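Local coordinates for Non-sulfated chondroitin lyase E66 (Autographa californica nucleopolyhedrovirus, PDB 3VSN), which acts as a chondroitin lyase in the viral envelope and is essential for oral infectivity, perhaps by digesting the chondroitin sulfate barrier of the host midgut, at residues A[33-38]-A[159-164]; A[89-92]-A[98-101]; A[601-606]-A[615-620]; A[635-640]-A[644-649]. All blocks are in the same frame, centred on the assembly; numbering follows the deposited sequence.

Contact 1. Residues A[33-38]-A[159-164]; sequences NFERWF and QHYDEA
Glu-35 turns CG anti to its own carbonyl carbon (chi1 -74°) and runs on fully extended, while Tyr-161 carries its ring anti to its main-chain nitrogen (chi1 176°). The two side chains thus advance on each other from opposite directions and bridge two helical segments whose CA atoms come closest at Glu-35 and Tyr-161, 11.6 Å apart. The contact is a single short hydrogen bond, Tyr-161 OH donating to Glu-35 OE2 at 2.6 Å. OE2 receives it on its syn lone pair, the side of the other carboxylate oxygen, so that OE1 too stays within 3.4 Å of Tyr-161 OH. Carboxylate and ring stand nearly perpendicular, 82° between planes, and OE2 sits at the ring edge instead of over a face. The carboxylate is buried but well supplied with partners: Tyr-201 OH also bonds to OE2, and Asn-156 ND2 holds OE1. This set of neutral partners should fix the rotation of the group and spread its charge. In the helical, toroid part of the lyase, the bond ties helix 29-48 to helix 161-175, with Tyr-201 and Leu-205 of helix 189-205 packed beside it and helix 138-154 lying against Phe-34 and Phe-38.

Contact 2. Residues A[89-92]-A[98-101]; sequences CVRY and TLYQ
Gln-101 N donates to Tyr-92 O, near the C-terminal end of helix 75-93, at 2.9 Å, in the carbonyl plane and nearly straight (166° at the hydrogen), and Tyr-100 CA adds a C-H contact to the same oxygen at 3.5 Å. Gln-101 has left-handed helical backbone angles, and its CA lies over one face of the Tyr-92 ring, offset toward the rim, a CH-pi contact of 3.9 Å to the centroid. A water beside the Tyr-92 hydroxyl, in the ring plane, donates to Gln-101 O at 3.3 Å. Arg-91 bends at chi3 (64°) so that its guanidinium presents a face to Leu-99 CD1, 3.6 Å from Arg-91 CZ, while Thr-98 CG2 comes to the guanidinium edge, 3.5 Å from Arg-91 NH2. NE forms a salt bridge to Asp-97 and NH1 bonds to Pro-56 O; Asp-97 also accepts from Leu-99 N, so one carboxylate holds both residues that meet at the guanidinium face. The contact joins helix 75-93 of the helical toroid to the connection into helix 103-119, whose Leu-105 touches Tyr-92 and Leu-99. The join is thus one backbone hydrogen bond supplemented by C-H contacts, with the arginine charge probably balanced in part by Asp-97.

Contact 3. Residues A[601-606]-A[615-620]; sequences VSFMSA and SVIMNS
Phe-603 meets Ile-617 and Ser-620 where helix 614-623 packs on one face of the antiparallel C-terminal sheet that holds strand 600-605, in the beta-sandwich part of the protein. The CA atoms of Phe-603 and Ile-617 are 8.4 Å apart, and the Phe-603 ring fills the distance.

The apolar part centres on the far end of that ring. With chi1 at -72°, placing CG beside the backbone nitrogen, Phe-603 extends from the strand toward the helix and sets its CZ beside Ile-617, 4.0 Å from Ile-617 CA and 4.1 Å from Ile-617 CG2. The other branch of the isoleucine, CG1, lies over one face of the ring. These contacts continue into the sheet, since Ile-617 also touches Phe-656 of strand 654-658 and Phe-603 touches Met-594 of strand 592-597. On the other side of strand 600-605, Ser-602 and Met-604 pack against strand 414-421, which leaves Phe-603 to the helical side.

Ser-620 meets the ring at its edge: CB lies in the ring plane, 3.6 Å from Phe-603 CE2, and the serine hydroxyl is alongside it, OG being 3.5 Å from the same CE2.

The polar part stays inside the helix. Although buried against the phenylalanine, the hydroxyl is satisfied by the preceding turn: Ser-620 OG donates to Val-616 O at 2.7 Å, and Ser-620 N reaches that same Val-616 O, at 3.0 Å, from the opposite face of the carbonyl plane.

Contact 4. Residues A[635-640]-A[644-649]; sequences NCFVYG and KLNNST
Two aromatic rings receive the Lys-644 chain on their faces. Its CD stands over the centre of the Tyr-639 ring, 3.6 Å from the centroid, and its CB over one face of the Phe-637 ring, 4.2 Å from that centroid, both CH-pi contacts. The edge of Phe-637 is lined by oxygens: Asn-646 OD1 is 3.3 Å from Phe-637 CD1, and Leu-645 O is near CE1. With CG between its backbone nitrogen and carbonyl carbon (chi1 66°), Phe-637 runs in the same direction as the lysine. Lys-644 NZ, hydrogen-bonded elsewhere, is too far from the tyrosine for more than a weak cation-pi attraction; a glycerol, probably from the crystallisation liquor, lies about 3 Å from the side chain. The main chains that carry these side chains pair: Phe-637 N donates to Lys-644 O at 2.9 Å and Lys-644 N to Phe-637 O at 2.8 Å. Asn-646 N bonds to Asn-635 O at 2.9 Å. Cys-636 and Leu-645, a non-hydrogen-bonded pair, instead touch Phe-656 and Phe-654 of strand 654-658. This alternation is that of antiparallel strands; the short turn between 636-639 and 642-645 makes them a beta hairpin, in a three-stranded sheet with 611-613.

From the N terminus, contact 1 opens first, on helix 29-48, and closes a long loop, about half of it helix, when the chain arrives at helix 161-175. Contact 2 is nested inside that loop and closes a much shorter one, between the end of helix 75-93 and the approach to helix 103-119; the two centres are 15 Å apart. Far along the chain, contacts 3 and 4 follow in series, and none of the contacts cross. Contact 3 closes a short excursion between strand 600-605 and helix 614-623, and contact 4 the hairpin of 636-639 with 642-645. Their centres lie 56 to 61 Å from that of contact 1, so the helical domain and the C-terminal beta region are each tied locally.

Contact 1. Residues A[33-38]-A[159-164]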
loop_
_atom_site.group_PDB
_atom_site.type_symbol
_atom_site.label_atom_id
_atom_site.label_comp_id
_atom_site.label_asym_id
_atom_site.label_seq_id
_atom_site.Cartn_x
_atom_site.Cartn_y
_atom_site.Cartn_z
ATOM N N ASN A 33 -7.388 -15.862 30.829
ATOM C CA ASN A 33 -6.370 -14.921 30.360
ATOM C C ASN A 33 -6.578 -14.504 28.901
ATOM O O ASN A 33 -6.403 -13.331 28.561
ATOM C CB ASN A 33 -4.962 -15.496 30.546
ATOM C CG ASN A 33 -4.567 -15.644 32.010
ATOM O OD1 ASN A 33 -5.146 -15.019 32.902
ATOM N ND2 ASN A 33 -3.564 -16.478 32.259
ATOM N N PHE A 34 -6.943 -15.457 28.043
ATOM C CA PHE A 34 -7.220 -15.137 26.640
ATOM C C PHE A 34 -8.440 -14.236 26.505
ATOM O O PHE A 34 -8.412 -13.260 25.754
ATOM C CB PHE A 34 -7.401 -16.384 25.768
ATOM C CG PHE A 34 -7.843 -16.064 24.363
ATOM C CD1 PHE A 34 -6.963 -15.454 23.469
ATOM C CD2 PHE A 34 -9.147 -16.323 23.946
ATOM C CE1 PHE A 34 -7.364 -15.129 22.185
ATOM C CE2 PHE A 34 -9.553 -16.006 22.657
ATOM C CZ PHE A 34 -8.658 -15.406 21.777
ATOM N N GLU A 35 -9.508 -14.566 27.230
ATOM C CA GLU A 35 -10.727 -13.763 27.195
ATOM C C GLU A 35 -10.483 -12.341 27.696
ATOM O O GLU A 35 -11.040 -11.388 27.150
ATOM C CB GLU A 35 -11.863 -14.446 27.962
ATOM C CG GLU A 35 -12.443 -15.645 27.219
ATOM C CD GLU A 35 -13.548 -16.355 27.980
ATOM O OE1 GLU A 35 -13.906 -15.904 29.092
ATOM O OE2 GLU A 35 -14.061 -17.372 27.459
ATOM N N ARG A 36 -9.626 -12.203 28.708
ATOM C CA ARG A 36 -9.225 -10.891 29.221
ATOM C C ARG A 36 -8.445 -10.092 28.169
ATOM O O ARG A 36 -8.725 -8.913 27.936
ATOM C CB ARG A 36 -8.386 -11.046 30.499
ATOM C CG ARG A 36 -8.073 -9.732 31.201
ATOM C CD ARG A 36 -7.456 -9.951 32.579
ATOM N NE ARG A 36 -8.401 -10.573 33.509
ATOM C CZ ARG A 36 -8.321 -11.831 33.938
ATOM N NH1 ARG A 36 -7.330 -12.621 33.540
ATOM N NH2 ARG A 36 -9.238 -12.297 34.772
ATOM N N TRP A 37 -7.470 -10.750 27.546
ATOM C CA TRP A 37 -6.661 -10.141 26.493
ATOM C C TRP A 37 -7.518 -9.727 25.321
ATOM O O TRP A 37 -7.336 -8.637 24.770
ATOM C CB TRP A 37 -5.547 -11.097 26.081
ATOM C CG TRP A 37 -4.747 -10.667 24.874
ATOM C CD1 TRP A 37 -3.570 -9.918 24.852
ATOM C CD2 TRP A 37 -5.032 -10.973 23.467
ATOM N NE1 TRP A 37 -3.131 -9.738 23.561
ATOM C CE2 TRP A 37 -3.961 -10.343 22.683
ATOM C CE3 TRP A 37 -6.034 -11.674 22.801
ATOM C CZ2 TRP A 37 -3.919 -10.426 21.299
ATOM C CZ3 TRP A 37 -5.978 -11.751 21.402
ATOM C CH2 TRP A 37 -4.943 -11.141 20.672
ATOM N N PHE A 38 -8.478 -10.578 24.954
ATOM C CA PHE A 38 -9.400 -10.307 23.846
ATOM C C PHE A 38 -10.202 -9.027 24.092
ATOM O O PHE A 38 -10.281 -8.157 23.219
ATOM C CB PHE A 38 -10.340 -11.506 23.628
ATOM C CG PHE A 38 -11.267 -11.360 22.449
ATOM C CD1 PHE A 38 -12.442 -10.618 22.552
ATOM C CD2 PHE A 38 -10.980 -11.987 21.239
ATOM C CE1 PHE A 38 -13.303 -10.491 21.471
ATOM C CE2 PHE A 38 -11.837 -11.860 20.153
ATOM C CZ PHE A 38 -12.999 -11.112 20.270
ATOM N N GLN A 159 -24.798 -13.114 32.655
ATOM C CA GLN A 159 -25.509 -14.372 32.878
ATOM C C GLN A 159 -25.707 -15.153 31.574
ATOM O O GLN A 159 -26.195 -16.284 31.590
ATOM C CB GLN A 159 -26.839 -14.133 33.602
ATOM C CG GLN A 159 -26.674 -13.579 35.010
ATOM C CD GLN A 159 -25.737 -14.417 35.863
ATOM O OE1 GLN A 159 -24.682 -13.946 36.297
ATOM N NE2 GLN A 159 -26.113 -15.668 36.102
ATOM N N HIS A 160 -25.284 -14.564 30.457
ATOM C CA HIS A 160 -25.414 -15.192 29.139
ATOM C C HIS A 160 -24.212 -15.995 28.716
ATOM O O HIS A 160 -24.276 -16.726 27.726
ATOM C CB HIS A 160 -25.723 -14.144 28.070
ATOM C CG HIS A 160 -26.841 -13.198 28.438
ATOM N ND1 HIS A 160 -28.110 -13.609 28.620
ATOM C CD2 HIS A 160 -26.841 -11.818 28.643
ATOM C CE1 HIS A 160 -28.883 -12.550 28.932
ATOM N NE2 HIS A 160 -28.105 -11.455 28.945
ATOM N N TYR A 161 -23.107 -15.874 29.455
ATOM C CA TYR A 161 -21.834 -16.487 29.053
ATOM C C TYR A 161 -21.915 -17.995 28.835
ATOM O O TYR A 161 -21.547 -18.483 27.763
ATOM C CB TYR A 161 -20.712 -16.164 30.044
ATOM C CG TYR A 161 -19.399 -16.861 29.733
ATOM C CD1 TYR A 161 -18.695 -16.582 28.557
ATOM C CD2 TYR A 161 -18.861 -17.800 30.613
ATOM C CE1 TYR A 161 -17.495 -17.214 28.269
ATOM C CE2 TYR A 161 -17.660 -18.438 30.334
ATOM C CZ TYR A 161 -16.982 -18.140 29.160
ATOM O OH TYR A 161 -15.791 -18.769 28.878
ATOM N N ASP A 162 -22.393 -18.726 29.842
ATOM C CA ASP A 162 -22.458 -20.185 29.755
ATOM C C ASP A 162 -23.274 -20.664 28.550
ATOM O O ASP A 162 -22.875 -21.611 27.875
ATOM C CB ASP A 162 -22.966 -20.802 31.065
ATOM C CG ASP A 162 -21.920 -20.773 32.174
ATOM O OD1 ASP A 162 -20.713 -20.612 31.882
ATOM O OD2 ASP A 162 -22.307 -20.918 33.352
ATOM N N GLU A 163 -24.391 -19.997 28.263
ATOM C CA GLU A 163 -25.178 -20.327 27.069
ATOM C C GLU A 163 -24.422 -20.013 25.770
ATOM O O GLU A 163 -24.403 -20.836 24.844
ATOM C CB GLU A 163 -26.538 -19.623 27.066
ATOM C CG GLU A 163 -27.390 -19.979 25.850
ATOM C CD GLU A 163 -28.709 -19.232 25.783
ATOM O OE1 GLU A 163 -29.043 -18.491 26.732
ATOM O OE2 GLU A 163 -29.415 -19.388 24.768
ATOM N N ALA A 164 -23.809 -18.831 25.703
ATOM C CA ALA A 164 -23.047 -18.432 24.516
ATOM C C ALA A 164 -21.901 -19.406 24.248
ATOM O O ALA A 164 -21.693 -19.829 23.109
ATOM C CB ALA A 164 -22.529 -17.004 24.656
#

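Contact 2. Residues A[89-92]-A[98-101]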
loop_
_atom_site.group_PDB
_atom_site.type_symbol
_atom_site.label_atom_id
_atom_site.label_comp_id
_atom_site.label_asym_id
_atom_site.label_seq_id
_atom_site.Cartn_x
_atom_site.Cartn_y
_atom_site.Cartn_z
ATOM N N CYS A 89 -20.876 -5.851 19.488
ATOM C CA CYS A 89 -19.990 -6.412 20.513
ATOM C C CYS A 89 -18.904 -5.421 20.900
ATOM O O CYS A 89 -18.617 -5.235 22.083
ATOM C CB CYS A 89 -19.339 -7.712 20.037
ATOM S SG CYS A 89 -20.465 -9.116 19.956
ATOM N N VAL A 90 -18.307 -4.784 19.895
ATOM C CA VAL A 90 -17.251 -3.793 20.114
ATOM C C VAL A 90 -17.798 -2.589 20.892
ATOM O O VAL A 90 -17.147 -2.095 21.819
ATOM C CB VAL A 90 -16.584 -3.367 18.781
ATOM C CG1 VAL A 90 -15.516 -2.301 19.008
ATOM C CG2 VAL A 90 -15.974 -4.577 18.080
ATOM N N ARG A 91 -19.000 -2.143 20.529
ATOM C CA ARG A 91 -19.695 -1.064 21.244
ATOM C C ARG A 91 -19.976 -1.437 22.699
ATOM O O ARG A 91 -19.751 -0.635 23.609
ATOM C CB ARG A 91 -21.011 -0.698 20.550
ATOM C CG ARG A 91 -20.859 -0.017 19.198
ATOM C CD ARG A 91 -22.158 0.655 18.777
ATOM N NE ARG A 91 -22.517 1.739 19.690
ATOM C CZ ARG A 91 -23.638 2.452 19.627
ATOM N NH1 ARG A 91 -24.545 2.209 18.687
ATOM N NH2 ARG A 91 -23.856 3.412 20.515
ATOM N N TYR A 92 -20.474 -2.654 22.910
ATOM C CA TYR A 92 -20.760 -3.156 24.254
ATOM C C TYR A 92 -19.505 -3.160 25.131
ATOM O O TYR A 92 -19.564 -2.880 26.333
ATOM C CB TYR A 92 -21.338 -4.573 24.174
ATOM C CG TYR A 92 -21.696 -5.148 25.524
ATOM C CD1 TYR A 92 -22.933 -4.877 26.107
ATOM C CD2 TYR A 92 -20.794 -5.947 26.227
ATOM C CE1 TYR A 92 -23.266 -5.397 27.347
ATOM C CE2 TYR A 92 -21.116 -6.466 27.472
ATOM C CZ TYR A 92 -22.354 -6.186 28.025
ATOM O OH TYR A 92 -22.680 -6.698 29.256
ATOM N N THR A 98 -21.665 4.930 24.555
ATOM C CA THR A 98 -22.880 5.154 25.340
ATOM C C THR A 98 -23.578 3.842 25.749
ATOM O O THR A 98 -24.317 3.809 26.735
ATOM C CB THR A 98 -23.857 6.116 24.618
ATOM O OG1 THR A 98 -24.976 6.400 25.469
ATOM C CG2 THR A 98 -24.354 5.529 23.298
ATOM N N LEU A 99 -23.318 2.767 25.002
ATOM C CA LEU A 99 -23.924 1.455 25.269
ATOM C C LEU A 99 -22.972 0.484 25.974
ATOM O O LEU A 99 -23.206 -0.729 25.990
ATOM C CB LEU A 99 -24.454 0.831 23.969
ATOM C CG LEU A 99 -25.565 1.554 23.196
ATOM C CD1 LEU A 99 -25.883 0.806 21.910
ATOM C CD2 LEU A 99 -26.822 1.726 24.043
ATOM N N TYR A 100 -21.908 1.023 26.562
ATOM C CA TYR A 100 -20.927 0.228 27.298
ATOM C C TYR A 100 -21.577 -0.558 28.433
ATOM O O TYR A 100 -22.199 0.027 29.318
ATOM C CB TYR A 100 -19.829 1.137 27.854
ATOM C CG TYR A 100 -18.772 0.426 28.665
ATOM C CD1 TYR A 100 -17.994 -0.588 28.104
ATOM C CD2 TYR A 100 -18.537 0.779 29.993
ATOM C CE1 TYR A 100 -17.016 -1.232 28.844
ATOM C CE2 TYR A 100 -17.561 0.141 30.741
ATOM C CZ TYR A 100 -16.804 -0.860 30.162
ATOM O OH TYR A 100 -15.839 -1.496 30.907
ATOM N N GLN A 101 -21.437 -1.885 28.382
ATOM C CA GLN A 101 -21.985 -2.806 29.392
ATOM C C GLN A 101 -23.502 -2.694 29.581
ATOM O O GLN A 101 -24.040 -3.100 30.613
ATOM C CB GLN A 101 -21.263 -2.656 30.741
ATOM C CG GLN A 101 -19.745 -2.726 30.664
ATOM C CD GLN A 101 -19.237 -4.054 30.135
ATOM O OE1 GLN A 101 -18.890 -4.177 28.955
ATOM N NE2 GLN A 101 -19.193 -5.056 31.003
HETATM O O HOH W 1 -24.784 -6.298 30.610
#

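Contact 3. Residues A[601-606]-A[615-620]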
loop_
_atom_site.group_PDB
_atom_site.type_symbol
_atom_site.label_atom_id
_atom_site.label_comp_id
_atom_site.label_asym_id
_atom_site.label_seq_id
_atom_site.Cartn_x
_atom_site.Cartn_y
_atom_site.Cartn_z
ATOM N N VAL A 601 26.917 9.042 2.734
ATOM C CA VAL A 601 26.634 8.975 1.301
ATOM C C VAL A 601 26.160 7.568 0.948
ATOM O O VAL A 601 26.733 6.580 1.420
ATOM C CB VAL A 601 27.869 9.327 0.438
ATOM C CG1 VAL A 601 27.524 9.264 -1.041
ATOM C CG2 VAL A 601 28.392 10.713 0.768
ATOM N N SER A 602 25.118 7.486 0.122
ATOM C CA SER A 602 24.630 6.208 -0.390
ATOM C C SER A 602 24.657 6.186 -1.923
ATOM O O SER A 602 24.284 7.174 -2.561
ATOM C CB SER A 602 23.210 5.947 0.118
ATOM O OG SER A 602 22.632 4.838 -0.551
ATOM N N PHE A 603 25.107 5.064 -2.494
ATOM C CA PHE A 603 25.113 4.828 -3.945
ATOM C C PHE A 603 24.347 3.556 -4.259
ATOM O O PHE A 603 24.376 2.610 -3.472
ATOM C CB PHE A 603 26.527 4.547 -4.455
ATOM C CG PHE A 603 27.444 5.731 -4.475
ATOM C CD1 PHE A 603 28.201 6.054 -3.356
ATOM C CD2 PHE A 603 27.616 6.474 -5.644
ATOM C CE1 PHE A 603 29.085 7.122 -3.385
ATOM C CE2 PHE A 603 28.503 7.546 -5.679
ATOM C CZ PHE A 603 29.233 7.870 -4.544
ATOM N N MET A 604 23.717 3.509 -5.432
ATOM C CA MET A 604 23.207 2.252 -5.980
ATOM C C MET A 604 23.202 2.292 -7.505
ATOM O O MET A 604 22.995 3.349 -8.100
ATOM C CB MET A 604 21.800 1.938 -5.459
ATOM C CG MET A 604 21.240 0.623 -5.984
ATOM S SD MET A 604 19.605 0.188 -5.377
ATOM C CE MET A 604 19.191 -1.150 -6.497
ATOM N N SER A 605 23.437 1.135 -8.121
ATOM C CA SER A 605 23.378 0.993 -9.572
ATOM C C SER A 605 22.041 0.393 -10.006
ATOM O O SER A 605 21.552 -0.550 -9.385
ATOM C CB SER A 605 24.521 0.101 -10.060
ATOM O OG SER A 605 24.301 -0.295 -11.401
ATOM N N ALA A 606 21.461 0.931 -11.078
ATOM C CA ALA A 606 20.209 0.395 -11.621
ATOM C C ALA A 606 20.418 -0.986 -12.244
ATOM O O ALA A 606 19.453 -1.711 -12.490
ATOM C CB ALA A 606 19.597 1.361 -12.631
ATOM N N SER A 615 36.478 4.909 -9.273
ATOM C CA SER A 615 36.318 6.005 -10.238
ATOM C C SER A 615 34.887 6.545 -10.315
ATOM O O SER A 615 34.684 7.734 -10.586
ATOM C CB SER A 615 36.816 5.591 -11.630
ATOM O OG SER A 615 36.063 4.510 -12.155
ATOM N N VAL A 616 33.905 5.677 -10.075
ATOM C CA VAL A 616 32.500 6.094 -10.049
ATOM C C VAL A 616 32.260 7.007 -8.846
ATOM O O VAL A 616 31.605 8.046 -8.961
ATOM C CB VAL A 616 31.536 4.882 -10.045
ATOM C CG1 VAL A 616 30.109 5.309 -9.711
ATOM C CG2 VAL A 616 31.572 4.178 -11.394
ATOM N N ILE A 617 32.809 6.617 -7.699
ATOM C CA ILE A 617 32.727 7.426 -6.486
ATOM C C ILE A 617 33.407 8.783 -6.704
ATOM O O ILE A 617 32.824 9.830 -6.391
ATOM C CB ILE A 617 33.343 6.684 -5.274
ATOM C CG1 ILE A 617 32.575 5.380 -5.012
ATOM C CG2 ILE A 617 33.331 7.567 -4.033
ATOM C CD1 ILE A 617 33.280 4.396 -4.098
ATOM N N MET A 618 34.621 8.756 -7.256
ATOM C CA MET A 618 35.393 9.974 -7.523
ATOM C C MET A 618 34.666 10.912 -8.493
ATOM O O MET A 618 34.572 12.115 -8.240
ATOM C CB MET A 618 36.800 9.629 -8.043
ATOM C CG MET A 618 37.694 10.829 -8.367
ATOM S SD MET A 618 37.386 11.625 -9.966
ATOM C CE MET A 618 37.729 10.280 -11.103
ATOM N N ASN A 619 34.155 10.360 -9.592
ATOM C CA ASN A 619 33.412 11.162 -10.570
ATOM C C ASN A 619 32.142 11.770 -9.977
ATOM O O ASN A 619 31.810 12.922 -10.274
ATOM C CB ASN A 619 33.084 10.348 -11.829
ATOM C CG ASN A 619 34.296 10.146 -12.728
ATOM O OD1 ASN A 619 35.144 11.027 -12.857
ATOM N ND2 ASN A 619 34.372 8.989 -13.365
ATOM N N SER A 620 31.453 11.002 -9.133
ATOM C CA SER A 620 30.222 11.467 -8.489
ATOM C C SER A 620 30.499 12.643 -7.559
ATOM O O SER A 620 29.806 13.662 -7.614
ATOM C CB SER A 620 29.544 10.327 -7.723
ATOM O OG SER A 620 29.206 9.264 -8.600
#

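Contact 4. Residues A[635-640]-A[644-649]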
loop_
_atom_site.group_PDB
_atom_site.type_symbol
_atom_site.label_atom_id
_atom_site.label_comp_id
_atom_site.label_asym_id
_atom_site.label_seq_id
_atom_site.Cartn_x
_atom_site.Cartn_y
_atom_site.Cartn_z
ATOM N N ASN A 635 29.333 -0.320 4.880
ATOM C CA ASN A 635 28.683 -1.619 4.708
ATOM C C ASN A 635 29.272 -2.393 3.529
ATOM O O ASN A 635 28.632 -3.276 2.950
ATOM C CB ASN A 635 27.165 -1.432 4.540
ATOM C CG ASN A 635 26.792 -0.845 3.182
ATOM O OD1 ASN A 635 27.630 -0.256 2.490
ATOM N ND2 ASN A 635 25.533 -1.019 2.790
ATOM N N CYS A 636 30.503 -2.046 3.175
ATOM C CA CYS A 636 31.168 -2.655 2.038
ATOM C C CYS A 636 32.666 -2.726 2.308
ATOM O O CYS A 636 33.136 -2.201 3.315
ATOM C CB CYS A 636 30.841 -1.895 0.741
ATOM S SG CYS A 636 31.098 -0.102 0.796
ATOM N N PHE A 637 33.411 -3.383 1.422
ATOM C CA PHE A 637 34.844 -3.592 1.640
ATOM C C PHE A 637 35.620 -3.511 0.332
ATOM O O PHE A 637 35.078 -3.827 -0.733
ATOM C CB PHE A 637 35.097 -4.933 2.348
ATOM C CG PHE A 637 34.743 -6.147 1.521
ATOM C CD1 PHE A 637 33.426 -6.583 1.421
ATOM C CD2 PHE A 637 35.735 -6.865 0.852
ATOM C CE1 PHE A 637 33.100 -7.699 0.661
ATOM C CE2 PHE A 637 35.416 -7.984 0.092
ATOM C CZ PHE A 637 34.095 -8.402 -0.001
ATOM N N VAL A 638 36.882 -3.090 0.423
ATOM C CA VAL A 638 37.758 -2.965 -0.743
ATOM C C VAL A 638 37.882 -4.306 -1.458
ATOM O O VAL A 638 38.248 -5.317 -0.854
ATOM C CB VAL A 638 39.159 -2.419 -0.371
ATOM C CG1 VAL A 638 40.094 -2.455 -1.575
ATOM C CG2 VAL A 638 39.061 -1.000 0.167
ATOM N N TYR A 639 37.557 -4.296 -2.746
ATOM C CA TYR A 639 37.512 -5.499 -3.562
ATOM C C TYR A 639 37.804 -5.084 -4.995
ATOM O O TYR A 639 37.072 -4.277 -5.563
ATOM C CB TYR A 639 36.118 -6.119 -3.467
ATOM C CG TYR A 639 35.921 -7.384 -4.267
ATOM C CD1 TYR A 639 35.417 -7.340 -5.572
ATOM C CD2 TYR A 639 36.224 -8.630 -3.714
ATOM C CE1 TYR A 639 35.231 -8.502 -6.306
ATOM C CE2 TYR A 639 36.042 -9.797 -4.442
ATOM C CZ TYR A 639 35.546 -9.725 -5.732
ATOM O OH TYR A 639 35.368 -10.882 -6.450
ATOM N N GLY A 640 38.871 -5.622 -5.578
ATOM C CA GLY A 640 39.316 -5.171 -6.896
ATOM C C GLY A 640 39.554 -3.669 -6.895
ATOM O O GLY A 640 40.078 -3.115 -5.927
ATOM N N LYS A 644 32.967 -3.813 -2.557
ATOM C CA LYS A 644 31.956 -4.841 -2.726
ATOM C C LYS A 644 31.074 -4.832 -1.485
ATOM O O LYS A 644 31.574 -4.675 -0.377
ATOM C CB LYS A 644 32.632 -6.198 -2.899
ATOM C CG LYS A 644 31.706 -7.390 -3.062
ATOM C CD LYS A 644 32.529 -8.638 -3.345
ATOM C CE LYS A 644 31.699 -9.906 -3.268
ATOM N NZ LYS A 644 30.761 -9.993 -4.421
ATOM N N LEU A 645 29.768 -5.002 -1.673
ATOM C CA LEU A 645 28.823 -5.027 -0.554
ATOM C C LEU A 645 29.138 -6.151 0.434
ATOM O O LEU A 645 29.437 -7.273 0.022
ATOM C CB LEU A 645 27.391 -5.187 -1.069
ATOM C CG LEU A 645 26.798 -4.036 -1.892
ATOM C CD1 LEU A 645 25.482 -4.469 -2.519
ATOM C CD2 LEU A 645 26.610 -2.778 -1.051
ATOM N N ASN A 646 29.074 -5.844 1.730
ATOM C CA ASN A 646 29.221 -6.863 2.775
ATOM C C ASN A 646 28.144 -7.937 2.654
ATOM O O ASN A 646 28.412 -9.117 2.849
ATOM C CB ASN A 646 29.167 -6.239 4.177
ATOM C CG ASN A 646 30.413 -5.438 4.522
ATOM O OD1 ASN A 646 31.428 -5.509 3.831
ATOM N ND2 ASN A 646 30.338 -4.673 5.607
ATOM N N ASN A 647 26.924 -7.510 2.325
ATOM C CA ASN A 647 25.784 -8.412 2.203
ATOM C C ASN A 647 24.758 -7.828 1.243
ATOM O O ASN A 647 24.164 -6.789 1.519
ATOM C CB ASN A 647 25.147 -8.659 3.582
ATOM C CG ASN A 647 24.011 -9.673 3.538
ATOM O OD1 ASN A 647 23.726 -10.268 2.498
ATOM N ND2 ASN A 647 23.356 -9.875 4.680
ATOM N N SER A 648 24.547 -8.502 0.118
ATOM C CA SER A 648 23.594 -8.019 -0.875
ATOM C C SER A 648 22.270 -8.778 -0.843
ATOM O O SER A 648 21.466 -8.651 -1.768
ATOM C CB SER A 648 24.209 -8.088 -2.274
ATOM O OG SER A 648 24.457 -9.435 -2.633
ATOM N N THR A 649 22.038 -9.557 0.216
ATOM C CA THR A 649 20.824 -10.380 0.314
ATOM C C THR A 649 19.549 -9.535 0.280
ATOM O O THR A 649 18.617 -9.851 -0.458
ATOM C CB THR A 649 20.821 -11.274 1.579
ATOM O OG1 THR A 649 21.996 -12.097 1.589
ATOM C CG2 THR A 649 19.580 -12.179 1.612
HETATM O O HOH W 2 26.214 -4.584 2.575
#